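Oxalate--CoA ligase (Arabidopsis thaliana, PDB 5IE2) belongs to the ANL superfamily, with an AMP-binding enzyme domain and a smaller C-terminal domain, and holds ATP in this model. Local coordinates at residues A34-R46 and L133-D146. Residues are numbered along the deposited sequence; the frame is centred on the assembly and turned at random. Where two conformers were deposited one is given.
Sequences ARLHDLIERAASR and LLDAGSDLVLSVAD
Arg35, Arg42 and Arg46 reach from one side of the helix to the loop and edge strand of 133-146. NH2 of Arg35 donates to Ser138 O at 2.8 Å, from 37° above that carbonyl plane. The guanidinium itself is sandwiched: Leu39 CD2 sits over the centre of one face, and Ala136 O lies over the opposite face, offset toward the rim. The same Leu39 crosses Leu133 at about a right angle, CD1 to CD1 at 4.0 Å. Arg42, extended from CG to NE, crosses Asp139 at about a right angle; its NH1 meets OD1 of Asp139 at 2.9 Å in a salt bridge, on the syn side but tilted out of the carboxylate plane, guanidinium and carboxylate 39° apart. Water 1 ties the two sites together, accepting from Arg35 NH1 and donating to Asp139 OD1.

Strand 141-142 is the antiparallel edge of a mixed five-stranded sheet in the AMP-binding region, pairing with strand 127-132, and helix 33-50 packs against it, the centre of the contact lying about 28 Å from the centre of the chain. Leu142 CD1 meets Arg46 CB at 3.8 Å. Bends at chi2 (-92°) and chi3 turn the Arg46 chain aside toward 142-145, and NH2 donates to Val144 O at 2.9 Å, with the oxygen near the guanidinium plane; Val144 CG1 lies over one face. Asp50 forms a salt bridge with Arg46 NH1. The type I turn from Asp135 to Ser138, which carries Ala136 O and Ser138 O, is braced by an Asx turn, Gly137 N donating to Asp135 OD2 at 2.7 Å.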
loop_
_atom_site.group_PDB
_atom_site.type_symbol
_atom_site.label_atom_id
_atom_site.label_comp_id
_atom_site.label_asym_id
_atom_site.label_seq_id
_atom_site.Cartn_x
_atom_site.Cartn_y
_atom_site.Cartn_z
ATOM N N ALA A 34 14.945 -2.466 21.162
ATOM C CA ALA A 34 16.171 -3.244 21.342
ATOM C C ALA A 34 15.934 -4.742 21.199
ATOM O O ALA A 34 16.757 -5.488 20.629
ATOM C CB ALA A 34 16.872 -2.943 22.742
ATOM N N ARG A 35 14.807 -5.203 21.742
ATOM C CA ARG A 35 14.510 -6.612 21.665
ATOM C C ARG A 35 14.289 -7.032 20.193
ATOM O O ARG A 35 14.752 -8.084 19.733
ATOM C CB ARG A 35 13.267 -6.901 22.503
ATOM C CG ARG A 35 12.717 -8.270 22.265
ATOM C CD ARG A 35 13.618 -9.441 22.778
ATOM N NE ARG A 35 12.827 -10.689 22.709
ATOM C CZ ARG A 35 13.342 -11.921 22.790
ATOM N NH1 ARG A 35 14.664 -12.077 22.984
ATOM N NH2 ARG A 35 12.543 -12.993 22.692
ATOM N N LEU A 36 13.532 -6.213 19.485
ATOM C CA LEU A 36 13.222 -6.536 18.075
ATOM C C LEU A 36 14.518 -6.533 17.269
ATOM O O LEU A 36 14.775 -7.429 16.443
ATOM C CB LEU A 36 12.208 -5.516 17.553
ATOM C CG LEU A 36 11.936 -5.576 16.041
ATOM C CD1 LEU A 36 11.445 -6.960 15.665
ATOM C CD2 LEU A 36 10.927 -4.444 15.624
ATOM N N HIS A 37 15.334 -5.508 17.498
ATOM C CA HIS A 37 16.622 -5.435 16.821
ATOM C C HIS A 37 17.466 -6.690 17.029
ATOM O O HIS A 37 18.071 -7.237 16.083
ATOM C CB HIS A 37 17.377 -4.176 17.295
ATOM C CG HIS A 37 18.762 -4.075 16.747
ATOM N ND1 HIS A 37 19.026 -3.582 15.477
ATOM C CD2 HIS A 37 19.954 -4.480 17.255
ATOM C CE1 HIS A 37 20.334 -3.657 15.250
ATOM N NE2 HIS A 37 20.917 -4.185 16.316
ATOM N N ASP A 38 17.546 -7.167 18.270
ATOM C CA ASP A 38 18.325 -8.355 18.497
ATOM C C ASP A 38 17.706 -9.627 17.944
ATOM O O ASP A 38 18.452 -10.501 17.506
ATOM C CB ASP A 38 18.615 -8.517 19.984
ATOM C CG ASP A 38 19.692 -7.527 20.459
ATOM O OD1 ASP A 38 20.437 -6.935 19.599
ATOM O OD2 ASP A 38 19.776 -7.301 21.699
ATOM N N LEU A 39 16.376 -9.725 17.944
ATOM C CA LEU A 39 15.706 -10.907 17.378
ATOM C C LEU A 39 16.045 -10.956 15.864
ATOM O O LEU A 39 16.267 -12.016 15.284
ATOM C CB LEU A 39 14.188 -10.821 17.557
ATOM C CG LEU A 39 13.773 -11.142 18.976
ATOM C CD1 LEU A 39 12.314 -10.790 19.181
ATOM C CD2 LEU A 39 13.989 -12.656 19.184
ATOM N N ILE A 40 16.053 -9.775 15.275
ATOM C CA ILE A 40 16.366 -9.667 13.838
ATOM C C ILE A 40 17.841 -10.052 13.594
ATOM O O ILE A 40 18.139 -10.851 12.701
ATOM C CB ILE A 40 16.080 -8.243 13.320
ATOM C CG1 ILE A 40 14.574 -7.925 13.325
ATOM C CG2 ILE A 40 16.645 -8.056 11.889
ATOM C CD1 ILE A 40 14.305 -6.383 13.290
ATOM N N GLU A 41 18.755 -9.523 14.398
ATOM C CA GLU A 41 20.187 -9.806 14.193
ATOM C C GLU A 41 20.438 -11.310 14.309
ATOM O O GLU A 41 21.235 -11.908 13.560
ATOM C CB GLU A 41 21.101 -9.138 15.259
ATOM C CG GLU A 41 21.319 -7.673 15.121
ATOM C CD GLU A 41 22.070 -7.314 13.820
ATOM O OE1 GLU A 41 23.176 -7.834 13.560
ATOM O OE2 GLU A 41 21.490 -6.508 13.078
ATOM N N ARG A 42 19.807 -11.915 15.311
ATOM C CA ARG A 42 20.043 -13.348 15.543
ATOM C C ARG A 42 19.449 -14.218 14.444
ATOM O O ARG A 42 20.066 -15.214 13.987
ATOM C CB ARG A 42 19.486 -13.773 16.917
ATOM C CG ARG A 42 20.328 -13.083 18.007
ATOM C CD ARG A 42 19.644 -13.192 19.422
ATOM N NE ARG A 42 20.161 -12.214 20.405
ATOM C CZ ARG A 42 19.557 -11.967 21.573
ATOM N NH1 ARG A 42 18.445 -12.638 21.868
ATOM N NH2 ARG A 42 20.031 -11.061 22.443
ATOM N N ALA A 43 18.252 -13.835 14.000
ATOM C CA ALA A 43 17.654 -14.553 12.898
ATOM C C ALA A 43 18.479 -14.399 11.612
ATOM O O ALA A 43 18.588 -15.350 10.836
ATOM C CB ALA A 43 16.131 -14.068 12.669
ATOM N N ALA A 44 19.025 -13.213 11.360
ATOM C CA ALA A 44 19.825 -12.976 10.159
ATOM C C ALA A 44 21.073 -13.861 10.243
ATOM O O ALA A 44 21.510 -14.440 9.254
ATOM C CB ALA A 44 20.222 -11.487 10.037
ATOM N N SER A 45 21.627 -13.956 11.446
ATOM C CA SER A 45 22.792 -14.816 11.647
ATOM C C SER A 45 22.482 -16.265 11.309
ATOM O O SER A 45 23.318 -16.953 10.680
ATOM C CB SER A 45 23.287 -14.725 13.081
ATOM O OG SER A 45 24.051 -13.550 13.219
ATOM N N ARG A 46 21.294 -16.729 11.722
ATOM C CA ARG A 46 20.920 -18.084 11.377
ATOM C C ARG A 46 20.717 -18.244 9.858
ATOM O O ARG A 46 21.079 -19.285 9.282
ATOM C CB ARG A 46 19.656 -18.499 12.122
ATOM C CG ARG A 46 19.898 -18.550 13.620
ATOM C CD ARG A 46 20.307 -19.933 14.045
ATOM N NE ARG A 46 19.123 -20.797 14.142
ATOM C CZ ARG A 46 19.040 -22.038 13.661
ATOM N NH1 ARG A 46 20.085 -22.591 13.057
ATOM N NH2 ARG A 46 17.913 -22.741 13.813
ATOM N N LEU A 133 8.036 -17.379 16.953
ATOM C CA LEU A 133 8.444 -16.643 18.161
ATOM C C LEU A 133 7.731 -17.204 19.362
ATOM O O LEU A 133 6.501 -17.253 19.390
ATOM C CB LEU A 133 8.132 -15.149 18.053
ATOM C CG LEU A 133 8.721 -14.264 19.182
ATOM C CD1 LEU A 133 10.245 -14.210 19.122
ATOM C CD2 LEU A 133 8.162 -12.808 19.080
ATOM N N LEU A 134 8.485 -17.604 20.379
ATOM C CA LEU A 134 7.871 -18.290 21.511
ATOM C C LEU A 134 7.546 -17.379 22.698
ATOM O O LEU A 134 6.368 -17.194 23.064
ATOM C CB LEU A 134 8.782 -19.437 21.948
ATOM C CG LEU A 134 8.786 -20.567 20.917
ATOM C CD1 LEU A 134 9.755 -21.642 21.333
ATOM C CD2 LEU A 134 7.385 -21.138 20.763
ATOM N N ASP A 135 8.577 -16.901 23.363
ATOM C CA ASP A 135 8.413 -16.100 24.568
ATOM C C ASP A 135 9.586 -15.136 24.593
ATOM O O ASP A 135 10.500 -15.239 23.772
ATOM C CB ASP A 135 8.407 -16.964 25.823
ATOM C CG ASP A 135 9.706 -17.743 26.001
ATOM O OD1 ASP A 135 9.760 -18.894 25.542
ATOM O OD2 ASP A 135 10.693 -17.230 26.579
ATOM N N ALA A 136 9.575 -14.221 25.544
ATOM C CA ALA A 136 10.587 -13.159 25.565
ATOM C C ALA A 136 11.961 -13.615 26.035
ATOM O O ALA A 136 12.909 -12.814 26.098
ATOM C CB ALA A 136 10.084 -12.013 26.451
ATOM N N GLY A 137 12.093 -14.890 26.412
ATOM C CA GLY A 137 13.374 -15.367 26.861
ATOM C C GLY A 137 14.099 -16.099 25.750
ATOM O O GLY A 137 15.242 -16.502 25.925
ATOM N N SER A 138 13.458 -16.260 24.590
ATOM C CA SER A 138 14.027 -17.123 23.550
ATOM C C SER A 138 14.175 -16.416 22.213
ATOM O O SER A 138 13.365 -15.568 21.891
ATOM C CB SER A 138 13.125 -18.361 23.329
ATOM O OG SER A 138 13.021 -19.093 24.533
ATOM N N ASP A 139 15.172 -16.806 21.429
ATOM C CA ASP A 139 15.309 -16.288 20.061
ATOM C C ASP A 139 14.169 -16.822 19.203
ATOM O O ASP A 139 13.519 -17.802 19.543
ATOM C CB ASP A 139 16.609 -16.696 19.419
ATOM C CG ASP A 139 17.821 -16.167 20.149
ATOM O OD1 ASP A 139 17.641 -15.292 21.047
ATOM O OD2 ASP A 139 18.952 -16.593 19.769
ATOM N N LEU A 140 13.988 -16.228 18.038
ATOM C CA LEU A 140 13.030 -16.777 17.091
ATOM C C LEU A 140 13.499 -18.183 16.668
ATOM O O LEU A 140 14.697 -18.403 16.389
ATOM C CB LEU A 140 12.898 -15.833 15.886
ATOM C CG LEU A 140 11.883 -16.236 14.830
ATOM C CD1 LEU A 140 11.132 -15.032 14.301
ATOM C CD2 LEU A 140 12.678 -16.947 13.726
ATOM N N VAL A 141 12.570 -19.133 16.622
ATOM C CA VAL A 141 12.957 -20.509 16.272
ATOM C C VAL A 141 12.801 -20.762 14.803
ATOM O O VAL A 141 11.674 -20.659 14.315
ATOM C CB VAL A 141 12.079 -21.545 16.978
ATOM C CG1 VAL A 141 12.510 -22.969 16.573
ATOM C CG2 VAL A 141 12.123 -21.314 18.513
ATOM N N LEU A 142 13.896 -21.118 14.136
ATOM C CA LEU A 142 13.859 -21.491 12.723
ATOM C C LEU A 142 14.056 -22.983 12.568
ATOM O O LEU A 142 14.884 -23.560 13.267
ATOM C CB LEU A 142 14.936 -20.764 11.943
ATOM C CG LEU A 142 14.668 -19.259 11.787
ATOM C CD1 LEU A 142 15.992 -18.629 11.316
ATOM C CD2 LEU A 142 13.543 -18.962 10.737
ATOM N N SER A 143 13.341 -23.601 11.634
ATOM C CA SER A 143 13.393 -25.058 11.477
ATOM C C SER A 143 14.586 -25.503 10.629
ATOM O O SER A 143 14.479 -26.393 9.810
ATOM C CB SER A 143 12.117 -25.561 10.846
ATOM O OG SER A 143 12.034 -25.123 9.491
ATOM N N VAL A 144 15.691 -24.801 10.714
ATOM C CA VAL A 144 16.880 -25.245 10.017
ATOM C C VAL A 144 17.877 -25.700 11.085
ATOM O O VAL A 144 17.959 -25.106 12.155
ATOM C CB VAL A 144 17.448 -24.130 9.090
ATOM C CG1 VAL A 144 17.936 -22.940 9.897
ATOM C CG2 VAL A 144 18.542 -24.690 8.200
ATOM N N ALA A 145 18.588 -26.788 10.814
ATOM C CA ALA A 145 19.534 -27.352 11.783
ATOM C C ALA A 145 20.661 -26.385 12.138
ATOM O O ALA A 145 21.076 -25.598 11.297
ATOM C CB ALA A 145 20.132 -28.652 11.227
ATOM N N ASP A 146 21.153 -26.448 13.374
ATOM C CA ASP A 146 22.393 -25.769 13.739
ATOM C C ASP A 146 23.596 -26.480 13.096
ATOM O O ASP A 146 24.466 -25.849 12.478
ATOM C CB ASP A 146 22.556 -25.716 15.257
ATOM C CG ASP A 146 23.753 -24.877 15.693
ATOM O OD1 ASP A 146 24.488 -24.346 14.826
ATOM O OD2 ASP A 146 23.979 -24.767 16.916
HETATM O O HOH W 1 16.397 -14.431 23.368
HETATM O O HOH W 2 15.868 -14.397 16.684
HETATM O O HOH W 3 16.312 -20.841 15.584
#